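PDB 4U49: pectate lyase from Pectobacterium carotovorum, which catalyses the calcium-dependent eliminative cleavage of polygalacturonate chains and probably also depolymerises highly methylated pectins in an endo mode. Local coordinates for residues A[23-28]-A[187-192]; A[135-140]-A[162-167]; A[35-40]-A[86-91]. All coordinates share one frame; numbering follows the deposited sequence.

Contact 1 of 3, residues A[23-28]-A[187-192]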
loop_
_atom_site.group_PDB
_atom_site.type_symbol
_atom_site.label_atom_id
_atom_site.label_comp_id
_atom_site.label_asym_id
_atom_site.label_seq_id
_atom_site.Cartn_x
_atom_site.Cartn_y
_atom_site.Cartn_z
ATOM N N ASP A 23 6.282 -21.056 -2.751
ATOM C CA ASP A 23 7.393 -20.157 -2.469
ATOM C C ASP A 23 6.901 -18.883 -1.796
ATOM O O ASP A 23 5.791 -18.416 -2.050
ATOM C CB ASP A 23 8.155 -19.804 -3.751
ATOM C CG ASP A 23 8.908 -20.988 -4.333
ATOM O OD1 ASP A 23 9.932 -21.395 -3.743
ATOM O OD2 ASP A 23 8.485 -21.502 -5.392
ATOM N N THR A 24 7.738 -18.331 -0.930
ATOM C CA THR A 24 7.495 -17.013 -0.368
ATOM C C THR A 24 8.624 -16.100 -0.813
ATOM O O THR A 24 9.797 -16.409 -0.601
ATOM C CB THR A 24 7.417 -17.043 1.163
ATOM O OG1 THR A 24 6.326 -17.879 1.571
ATOM C CG2 THR A 24 7.205 -15.638 1.710
ATOM N N MET A 25 8.268 -14.992 -1.456
ATOM C CA MET A 25 9.254 -14.017 -1.903
ATOM C C MET A 25 9.349 -12.869 -0.917
ATOM O O MET A 25 8.397 -12.109 -0.746
ATOM C CB MET A 25 8.905 -13.481 -3.290
ATOM C CG MET A 25 9.772 -12.308 -3.725
ATOM S SD MET A 25 11.425 -12.802 -4.245
ATOM C CE MET A 25 12.214 -11.205 -4.424
ATOM N N LEU A 26 10.505 -12.750 -0.272
ATOM C CA LEU A 26 10.749 -11.691 0.699
ATOM C C LEU A 26 11.629 -10.592 0.113
ATOM O O LEU A 26 12.671 -10.869 -0.481
ATOM C CB LEU A 26 11.402 -12.271 1.960
ATOM C CG LEU A 26 11.837 -11.295 3.055
ATOM C CD1 LEU A 26 10.635 -10.574 3.643
ATOM C CD2 LEU A 26 12.612 -12.031 4.141
ATOM N N MET A 27 11.194 -9.348 0.285
ATOM C CA MET A 27 11.967 -8.174 -0.107
ATOM C C MET A 27 12.098 -7.241 1.090
ATOM O O MET A 27 11.314 -7.332 2.034
ATOM C CB MET A 27 11.300 -7.434 -1.267
ATOM C CG MET A 27 10.943 -8.303 -2.451
ATOM S SD MET A 27 10.362 -7.315 -3.841
ATOM C CE MET A 27 9.141 -6.277 -3.043
ATOM N N LEU A 28 13.065 -6.330 1.057
ATOM C CA LEU A 28 13.188 -5.381 2.154
ATOM C C LEU A 28 13.518 -3.966 1.701
ATOM O O LEU A 28 13.992 -3.739 0.588
ATOM C CB LEU A 28 14.238 -5.859 3.165
ATOM C CG LEU A 28 15.650 -6.239 2.722
ATOM C CD1 LEU A 28 16.526 -5.006 2.515
ATOM C CD2 LEU A 28 16.281 -7.173 3.748
ATOM N N ILE A 187 -2.194 -6.052 -6.362
ATOM C CA ILE A 187 -0.858 -5.477 -6.301
ATOM C C ILE A 187 -0.178 -6.028 -5.055
ATOM O O ILE A 187 -0.383 -5.526 -3.946
ATOM C CB ILE A 187 -0.910 -3.933 -6.265
ATOM C CG1 ILE A 187 -1.580 -3.398 -7.536
ATOM C CG2 ILE A 187 0.481 -3.343 -6.114
ATOM C CD1 ILE A 187 -1.907 -1.916 -7.483
ATOM N N GLU A 188 0.617 -7.078 -5.237
ATOM C CA GLU A 188 1.115 -7.852 -4.104
ATOM C C GLU A 188 2.615 -7.699 -3.895
ATOM O O GLU A 188 3.398 -7.945 -4.800
ATOM C CB GLU A 188 0.766 -9.333 -4.289
ATOM C CG GLU A 188 -0.705 -9.579 -4.584
ATOM C CD GLU A 188 -1.050 -11.052 -4.685
ATOM O OE1 GLU A 188 -0.240 -11.887 -4.233
ATOM O OE2 GLU A 188 -2.132 -11.375 -5.219
ATOM N N ASN A 189 3.004 -7.286 -2.694
ATOM C CA ASN A 189 4.414 -7.117 -2.352
ATOM C C ASN A 189 5.150 -6.215 -3.337
ATOM O O ASN A 189 6.093 -6.634 -4.009
ATOM C CB ASN A 189 5.114 -8.475 -2.271
ATOM C CG ASN A 189 6.511 -8.370 -1.691
ATOM O OD1 ASN A 189 6.810 -7.452 -0.926
ATOM N ND2 ASN A 189 7.378 -9.303 -2.063
ATOM N N VAL A 190 4.692 -4.975 -3.434
ATOM C CA VAL A 190 5.392 -3.966 -4.209
ATOM C C VAL A 190 6.012 -2.964 -3.250
ATOM O O VAL A 190 5.387 -2.572 -2.267
ATOM C CB VAL A 190 4.451 -3.255 -5.201
ATOM C CG1 VAL A 190 5.150 -2.076 -5.882
ATOM C CG2 VAL A 190 3.948 -4.249 -6.228
ATOM N N ILE A 191 7.254 -2.578 -3.520
ATOM C CA ILE A 191 7.917 -1.551 -2.733
ATOM C C ILE A 191 8.137 -0.295 -3.574
ATOM O O ILE A 191 8.870 -0.315 -4.564
ATOM C CB ILE A 191 9.266 -2.045 -2.170
ATOM C CG1 ILE A 191 9.028 -3.151 -1.141
ATOM C CG2 ILE A 191 10.035 -0.894 -1.540
ATOM C CD1 ILE A 191 10.301 -3.737 -0.553
ATOM N N TRP A 192 7.465 0.785 -3.184
ATOM C CA TRP A 192 7.677 2.100 -3.781
ATOM C C TRP A 192 8.802 2.815 -3.040
ATOM O O TRP A 192 8.604 3.296 -1.924
ATOM C CB TRP A 192 6.400 2.946 -3.722
ATOM C CG TRP A 192 5.260 2.470 -4.584
ATOM C CD1 TRP A 192 4.900 2.959 -5.808
ATOM C CD2 TRP A 192 4.313 1.438 -4.272
ATOM N NE1 TRP A 192 3.797 2.289 -6.282
ATOM C CE2 TRP A 192 3.418 1.350 -5.359
ATOM C CE3 TRP A 192 4.140 0.576 -3.183
ATOM C CZ2 TRP A 192 2.366 0.436 -5.389
ATOM C CZ3 TRP A 192 3.094 -0.332 -3.215
ATOM C CH2 TRP A 192 2.222 -0.396 -4.310
#
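Met27 reaches across to Asn189 and Ile191 and fits its terminal methyl between them. Its CG stands anti to the carbonyl carbon (chi1 -51°) and the chain then runs straight until it bends at chi3. That bend presents CE to the backbone at Asn189, 3.2 Å from Asn189 O, while the Asn189 amide also meets this methyl, with its OD1 3.4 Å from Met27 CE. The two side chains pass at a slant, the CG of Met27 facing ND2. Met27 CE also meets the side chain of Ile191, 3.7 Å from CG1, and Ile191 CD1 packs against Met27 CB. Further along, that CD1 approaches Leu28 O, a carbonyl held by Arg168. Here the first strand of an N-terminal, fibronectin type III-like beta-sandwich domain lies against the parallel beta-helix typical of polysaccharide lyase family 3. Asn189 occupies a corner of that beta-helix, where its left-handed backbone angles (54°/61°) turn the chain from one face to the next. Met25 crosses Asn189 at about a right angle. Its carbonyl O is 3.3 Å from Asn189 ND2, but the angle is too poor for a hydrogen bond. The amide is satisfied elsewhere: Asn189 OD1 bonds to Ser38 OG of the sandwich, and Asn189 ND2 to Asn166 OD1 at the corner of the preceding coil.

Contact 2 of 3, residues A[135-140]-A[162-167]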
loop_
_atom_site.group_PDB
_atom_site.type_symbol
_atom_site.label_atom_id
_atom_site.label_comp_id
_atom_site.label_asym_id
_atom_site.label_seq_id
_atom_site.Cartn_x
_atom_site.Cartn_y
_atom_site.Cartn_z
ATOM N N VAL A 135 1.551 -11.846 -12.908
ATOM C CA VAL A 135 2.947 -11.721 -13.299
ATOM C C VAL A 135 3.854 -11.507 -12.085
ATOM O O VAL A 135 3.607 -10.627 -11.263
ATOM C CB VAL A 135 3.118 -10.573 -14.309
ATOM C CG1 VAL A 135 4.566 -10.224 -14.484
ATOM C CG2 VAL A 135 2.501 -10.959 -15.649
ATOM N N ASP A 136 4.893 -12.334 -11.981
ATOM C CA ASP A 136 5.839 -12.292 -10.868
ATOM C C ASP A 136 7.134 -11.618 -11.314
ATOM O O ASP A 136 7.878 -12.166 -12.127
ATOM C CB ASP A 136 6.115 -13.713 -10.357
ATOM C CG ASP A 136 6.869 -13.741 -9.031
ATOM O OD1 ASP A 136 7.522 -12.742 -8.670
ATOM O OD2 ASP A 136 6.817 -14.787 -8.350
ATOM N N CYS A 137 7.406 -10.432 -10.779
ATOM C CA CYS A 137 8.578 -9.670 -11.200
ATOM C C CYS A 137 9.851 -10.084 -10.468
ATOM O O CYS A 137 10.920 -9.524 -10.710
ATOM C CB CYS A 137 8.328 -8.174 -11.009
ATOM S SG CYS A 137 6.965 -7.555 -12.016
ATOM N N GLY A 138 9.728 -11.051 -9.564
ATOM C CA GLY A 138 10.885 -11.650 -8.919
ATOM C C GLY A 138 11.779 -10.691 -8.158
ATOM O O GLY A 138 12.957 -10.975 -7.940
ATOM N N GLY A 139 11.223 -9.554 -7.757
ATOM C CA GLY A 139 11.948 -8.598 -6.943
ATOM C C GLY A 139 12.813 -7.608 -7.700
ATOM O O GLY A 139 13.592 -6.880 -7.088
ATOM N N ILE A 140 12.688 -7.565 -9.025
ATOM C CA ILE A 140 13.485 -6.621 -9.800
ATOM C C ILE A 140 12.988 -5.202 -9.578
ATOM O O ILE A 140 11.917 -4.988 -9.007
ATOM C CB ILE A 140 13.463 -6.920 -11.315
ATOM C CG1 ILE A 140 12.066 -6.678 -11.894
ATOM C CG2 ILE A 140 13.954 -8.333 -11.593
ATOM C CD1 ILE A 140 12.033 -6.629 -13.405
ATOM N N ALA A 162 -5.673 -7.902 -13.910
ATOM C CA ALA A 162 -4.408 -8.622 -13.771
ATOM C C ALA A 162 -3.746 -8.423 -12.409
ATOM O O ALA A 162 -4.112 -7.527 -11.650
ATOM C CB ALA A 162 -3.453 -8.201 -14.879
ATOM N N THR A 163 -2.764 -9.267 -12.112
ATOM C CA THR A 163 -2.061 -9.216 -10.838
ATOM C C THR A 163 -0.562 -9.067 -11.056
ATOM O O THR A 163 0.013 -9.702 -11.938
ATOM C CB THR A 163 -2.337 -10.484 -9.998
ATOM O OG1 THR A 163 -3.718 -10.520 -9.632
ATOM C CG2 THR A 163 -1.486 -10.505 -8.735
ATOM N N ILE A 164 0.070 -8.215 -10.257
ATOM C CA ILE A 164 1.518 -8.097 -10.295
ATOM C C ILE A 164 2.067 -8.294 -8.886
ATOM O O ILE A 164 1.462 -7.857 -7.906
ATOM C CB ILE A 164 1.965 -6.735 -10.883
ATOM C CG1 ILE A 164 3.470 -6.733 -11.162
ATOM C CG2 ILE A 164 1.563 -5.583 -9.972
ATOM C CD1 ILE A 164 3.901 -5.649 -12.120
ATOM N N LYS A 165 3.195 -8.988 -8.779
ATOM C CA LYS A 165 3.779 -9.241 -7.470
ATOM C C LYS A 165 5.301 -9.148 -7.464
ATOM O O LYS A 165 5.948 -9.305 -8.499
ATOM C CB LYS A 165 3.340 -10.613 -6.944
ATOM C CG LYS A 165 3.723 -11.785 -7.823
ATOM C CD LYS A 165 3.192 -13.091 -7.245
ATOM C CE LYS A 165 1.681 -13.041 -7.082
ATOM N NZ LYS A 165 1.130 -14.333 -6.581
ATOM N N ASN A 166 5.848 -8.864 -6.283
ATOM C CA ASN A 166 7.289 -8.847 -6.052
ATOM C C ASN A 166 8.025 -7.862 -6.959
ATOM O O ASN A 166 8.847 -8.255 -7.785
ATOM C CB ASN A 166 7.850 -10.259 -6.227
ATOM C CG ASN A 166 7.090 -11.283 -5.408
ATOM O OD1 ASN A 166 6.661 -11.001 -4.289
ATOM N ND2 ASN A 166 6.914 -12.478 -5.961
ATOM N N LEU A 167 7.725 -6.580 -6.790
ATOM C CA LEU A 167 8.279 -5.543 -7.649
ATOM C C LEU A 167 8.764 -4.347 -6.847
ATOM O O LEU A 167 8.133 -3.940 -5.871
ATOM C CB LEU A 167 7.235 -5.088 -8.675
ATOM C CG LEU A 167 7.605 -3.901 -9.571
ATOM C CD1 LEU A 167 8.741 -4.262 -10.518
ATOM C CD2 LEU A 167 6.390 -3.404 -10.343
#
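Cys137 lays its sulfur against the end of Ile164, with SG 3.6 Å from CD1, and rests its CB beside Leu167. With SG anti to the carbonyl carbon (chi1 -62°) the sulfur is directed onto Ile164; it is also bonded to Cys124 in a disulfide. On the face that carries Asp136 and Lys165 the contact changes character. Lys165 sends its aliphatic stem across the Asp136 backbone, CG lying 3.7 Å from Asp136 CA, and the two side chains cross obliquely. The carboxylate of Asp136 turns instead to Asn166, whose ND2 gives a fairly straight bond to Asp136 OD1 (2.8 Å, 164°). OD1 lies close to the amide plane of Asn166, whereas ND2 comes from above the carboxylate plane, the two planes being 52° apart. From the opposite face of the carboxylate Gly138 N reaches the same oxygen at 2.9 Å, closing an Asx turn. Alongside these side chains runs a parallel strand pairing between successive coils of the beta-helix: Val135 N bonds to Thr163 O, Lys165 N to Val135 O, and Cys137 N to Lys165 O. Beyond the strands the chain enters a type I' turn from Cys137 to Ile140, and Gly139 N closes on Asn166 O at 2.7 Å. Asn166 OD1 meanwhile bonds to Ser40 of the N-terminal domain. Two donors on Asp136 OD1 probably favour the charged carboxylate; Lys165 NZ, in a long, weak ion pair with Glu188 and 6.0 Å from Asp136 OD2, could add a longer-range contribution.

Contact 3 of 3, residues A[35-40]-A[86-91]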
loop_
_atom_site.group_PDB
_atom_site.type_symbol
_atom_site.label_atom_id
_atom_site.label_comp_id
_atom_site.label_asym_id
_atom_site.label_seq_id
_atom_site.Cartn_x
_atom_site.Cartn_y
_atom_site.Cartn_z
ATOM N N THR A 35 14.086 -1.036 9.191
ATOM C CA THR A 35 14.140 -2.011 8.108
ATOM C C THR A 35 12.764 -2.640 7.919
ATOM O O THR A 35 12.230 -3.281 8.826
ATOM C CB THR A 35 15.195 -3.106 8.366
ATOM O OG1 THR A 35 16.503 -2.517 8.365
ATOM C CG2 THR A 35 15.132 -4.171 7.278
ATOM N N TYR A 36 12.187 -2.428 6.741
ATOM C CA TYR A 36 10.856 -2.929 6.437
ATOM C C TYR A 36 10.931 -4.221 5.648
ATOM O O TYR A 36 11.624 -4.300 4.636
ATOM C CB TYR A 36 10.052 -1.887 5.660
ATOM C CG TYR A 36 9.909 -0.583 6.401
ATOM C CD1 TYR A 36 8.940 -0.426 7.382
ATOM C CD2 TYR A 36 10.755 0.487 6.133
ATOM C CE1 TYR A 36 8.809 0.760 8.072
ATOM C CE2 TYR A 36 10.632 1.680 6.819
ATOM C CZ TYR A 36 9.657 1.811 7.788
ATOM O OH TYR A 36 9.521 2.993 8.479
ATOM N N LEU A 37 10.219 -5.231 6.129
ATOM C CA LEU A 37 10.103 -6.498 5.421
ATOM C C LEU A 37 8.758 -6.542 4.715
ATOM O O LEU A 37 7.756 -6.094 5.257
ATOM C CB LEU A 37 10.237 -7.683 6.380
ATOM C CG LEU A 37 11.635 -8.154 6.791
ATOM C CD1 LEU A 37 12.438 -7.056 7.470
ATOM C CD2 LEU A 37 11.518 -9.373 7.697
ATOM N N SER A 38 8.740 -7.073 3.500
ATOM C CA SER A 38 7.494 -7.249 2.773
ATOM C C SER A 38 7.587 -8.525 1.956
ATOM O O SER A 38 8.631 -8.817 1.372
ATOM C CB SER A 38 7.212 -6.040 1.873
ATOM O OG SER A 38 5.981 -6.186 1.188
ATOM N N TRP A 39 6.508 -9.295 1.910
ATOM C CA TRP A 39 6.567 -10.562 1.197
ATOM C C TRP A 39 5.248 -10.968 0.566
ATOM O O TRP A 39 4.184 -10.481 0.940
ATOM C CB TRP A 39 7.058 -11.677 2.133
ATOM C CG TRP A 39 6.196 -11.934 3.345
ATOM C CD1 TRP A 39 5.195 -12.860 3.463
ATOM C CD2 TRP A 39 6.286 -11.282 4.623
ATOM N NE1 TRP A 39 4.650 -12.813 4.726
ATOM C CE2 TRP A 39 5.297 -11.853 5.450
ATOM C CE3 TRP A 39 7.095 -10.261 5.134
ATOM C CZ2 TRP A 39 5.105 -11.436 6.770
ATOM C CZ3 TRP A 39 6.900 -9.854 6.446
ATOM C CH2 TRP A 39 5.916 -10.444 7.248
ATOM N N SER A 40 5.336 -11.856 -0.416
ATOM C CA SER A 40 4.161 -12.502 -0.971
ATOM C C SER A 40 4.342 -14.003 -0.848
ATOM O O SER A 40 5.450 -14.517 -0.995
ATOM C CB SER A 40 3.944 -12.112 -2.432
ATOM O OG SER A 40 4.962 -12.657 -3.250
ATOM N N TYR A 86 22.199 -6.988 7.475
ATOM C CA TYR A 86 21.462 -8.138 7.987
ATOM C C TYR A 86 20.884 -9.012 6.883
ATOM O O TYR A 86 20.673 -8.563 5.757
ATOM C CB TYR A 86 20.327 -7.679 8.904
ATOM C CG TYR A 86 20.772 -7.192 10.261
ATOM C CD1 TYR A 86 21.046 -8.087 11.284
ATOM C CD2 TYR A 86 20.898 -5.837 10.525
ATOM C CE1 TYR A 86 21.444 -7.645 12.530
ATOM C CE2 TYR A 86 21.298 -5.385 11.764
ATOM C CZ TYR A 86 21.566 -6.292 12.764
ATOM O OH TYR A 86 21.964 -5.841 14.001
ATOM N N TRP A 87 20.639 -10.270 7.222
ATOM C CA TRP A 87 19.846 -11.152 6.384
ATOM C C TRP A 87 18.539 -11.440 7.114
ATOM O O TRP A 87 18.511 -11.504 8.342
ATOM C CB TRP A 87 20.602 -12.444 6.069
ATOM C CG TRP A 87 21.795 -12.232 5.192
ATOM C CD1 TRP A 87 23.043 -11.842 5.585
ATOM C CD2 TRP A 87 21.856 -12.403 3.770
ATOM N NE1 TRP A 87 23.876 -11.757 4.496
ATOM C CE2 TRP A 87 23.173 -12.093 3.370
ATOM C CE3 TRP A 87 20.925 -12.776 2.796
ATOM C CZ2 TRP A 87 23.583 -12.156 2.040
ATOM C CZ3 TRP A 87 21.336 -12.837 1.474
ATOM C CH2 TRP A 87 22.652 -12.528 1.109
ATOM N N TYR A 88 17.456 -11.596 6.360
ATOM C CA TYR A 88 16.149 -11.869 6.947
ATOM C C TYR A 88 15.478 -13.059 6.272
ATOM O O TYR A 88 15.733 -13.342 5.101
ATOM C CB TYR A 88 15.233 -10.647 6.838
ATOM C CG TYR A 88 15.603 -9.472 7.714
ATOM C CD1 TYR A 88 15.051 -9.323 8.978
ATOM C CD2 TYR A 88 16.488 -8.497 7.266
ATOM C CE1 TYR A 88 15.376 -8.244 9.779
ATOM C CE2 TYR A 88 16.820 -7.415 8.058
ATOM C CZ TYR A 88 16.259 -7.293 9.312
ATOM O OH TYR A 88 16.581 -6.220 10.109
ATOM N N TRP A 89 14.622 -13.745 7.025
ATOM C CA TRP A 89 13.753 -14.796 6.502
ATOM C C TRP A 89 12.364 -14.666 7.108
ATOM O O TRP A 89 12.229 -14.234 8.251
ATOM C CB TRP A 89 14.293 -16.194 6.826
ATOM C CG TRP A 89 15.618 -16.532 6.246
ATOM C CD1 TRP A 89 15.857 -17.274 5.125
ATOM C CD2 TRP A 89 16.900 -16.172 6.771
ATOM N NE1 TRP A 89 17.207 -17.393 4.916
ATOM C CE2 TRP A 89 17.871 -16.721 5.910
ATOM C CE3 TRP A 89 17.321 -15.432 7.879
ATOM C CZ2 TRP A 89 19.238 -16.553 6.122
ATOM C CZ3 TRP A 89 18.679 -15.265 8.089
ATOM C CH2 TRP A 89 19.621 -15.822 7.213
ATOM N N VAL A 90 11.334 -15.050 6.359
ATOM C CA VAL A 90 10.024 -15.277 6.964
ATOM C C VAL A 90 9.602 -16.732 6.738
ATOM O O VAL A 90 9.774 -17.286 5.649
ATOM C CB VAL A 90 8.935 -14.313 6.421
ATOM C CG1 VAL A 90 9.281 -12.871 6.759
ATOM C CG2 VAL A 90 8.747 -14.477 4.922
ATOM N N ASP A 91 9.084 -17.354 7.791
ATOM C CA ASP A 91 8.564 -18.712 7.710
ATOM C C ASP A 91 7.052 -18.658 7.822
ATOM O O ASP A 91 6.523 -17.977 8.694
ATOM C CB ASP A 91 9.141 -19.602 8.820
ATOM C CG ASP A 91 10.576 -20.027 8.555
ATOM O OD1 ASP A 91 11.215 -19.465 7.641
ATOM O OD2 ASP A 91 11.068 -20.924 9.274
HETATM O O HOH W 1 18.368 -4.247 9.113
#
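Leu37 sets a methyl over the face of the Tyr88 ring, its CD1 3.9 Å from the centroid and only 15° off the ring normal, a CH-pi contact. Its second methyl, CD2, packs 3.8 Å from Tyr88 CD1, so that both branches of the leucine bear on the tyrosine, the two side chains crossing at about a right angle. A second such contact follows along the strands: Val90 CG1 sits over the six-membered ring of Trp39, 3.9 Å from its centroid, while Val90 CG2 approaches the pyrrole end near Trp39 CG. Trp39 CG lies between the backbone N and the carbonyl carbon (chi1 60°), which turns a face of the indole to Val90; its NE1 bonds to Gln49. These layers fill the core of a fibronectin type III-like beta-sandwich, in which strand 34-41 belongs to the three-stranded sheet and strand 87-94 to the four-stranded one. The short strand axes are 9.0 Å apart at closest and cross at -42°, so side chains rather than backbones join them. The Thr35 end is less extensively packed and takes in a water: one methyl, Thr35 CG2, approaches Tyr88 CE2 (3.7 Å) obliquely, over neither face nor edge. Beyond it the water lies at the edge of the ring, bridging Thr35 OG1 (2.7 Å) and Tyr88 OH, to which it donates; Asp77 is a further partner of that hydroxyl.

Overall arrangement
Contact 3 lies within the N-terminal sandwich, contact 2 within the beta-helix, and contact 1 spans the two. Strands 24-31 and 34-41 are neighbours in one sheet, which links contacts 1 and 3 (centres about 9 Å apart); strands 163-165 and 184-192 are neighbours in the beta-helix and link contacts 1 and 2 (about 8 Å). Contacts 2 and 3, with centres about 16 Å apart, still meet where the corner of a coil faces strand 34-41. Along the chain contact 3 closes before contact 2 opens, and both fall between the two segments of contact 1. The sandwich thus packs directly on corners of the beta-helix, through polar as well as apolar side chains.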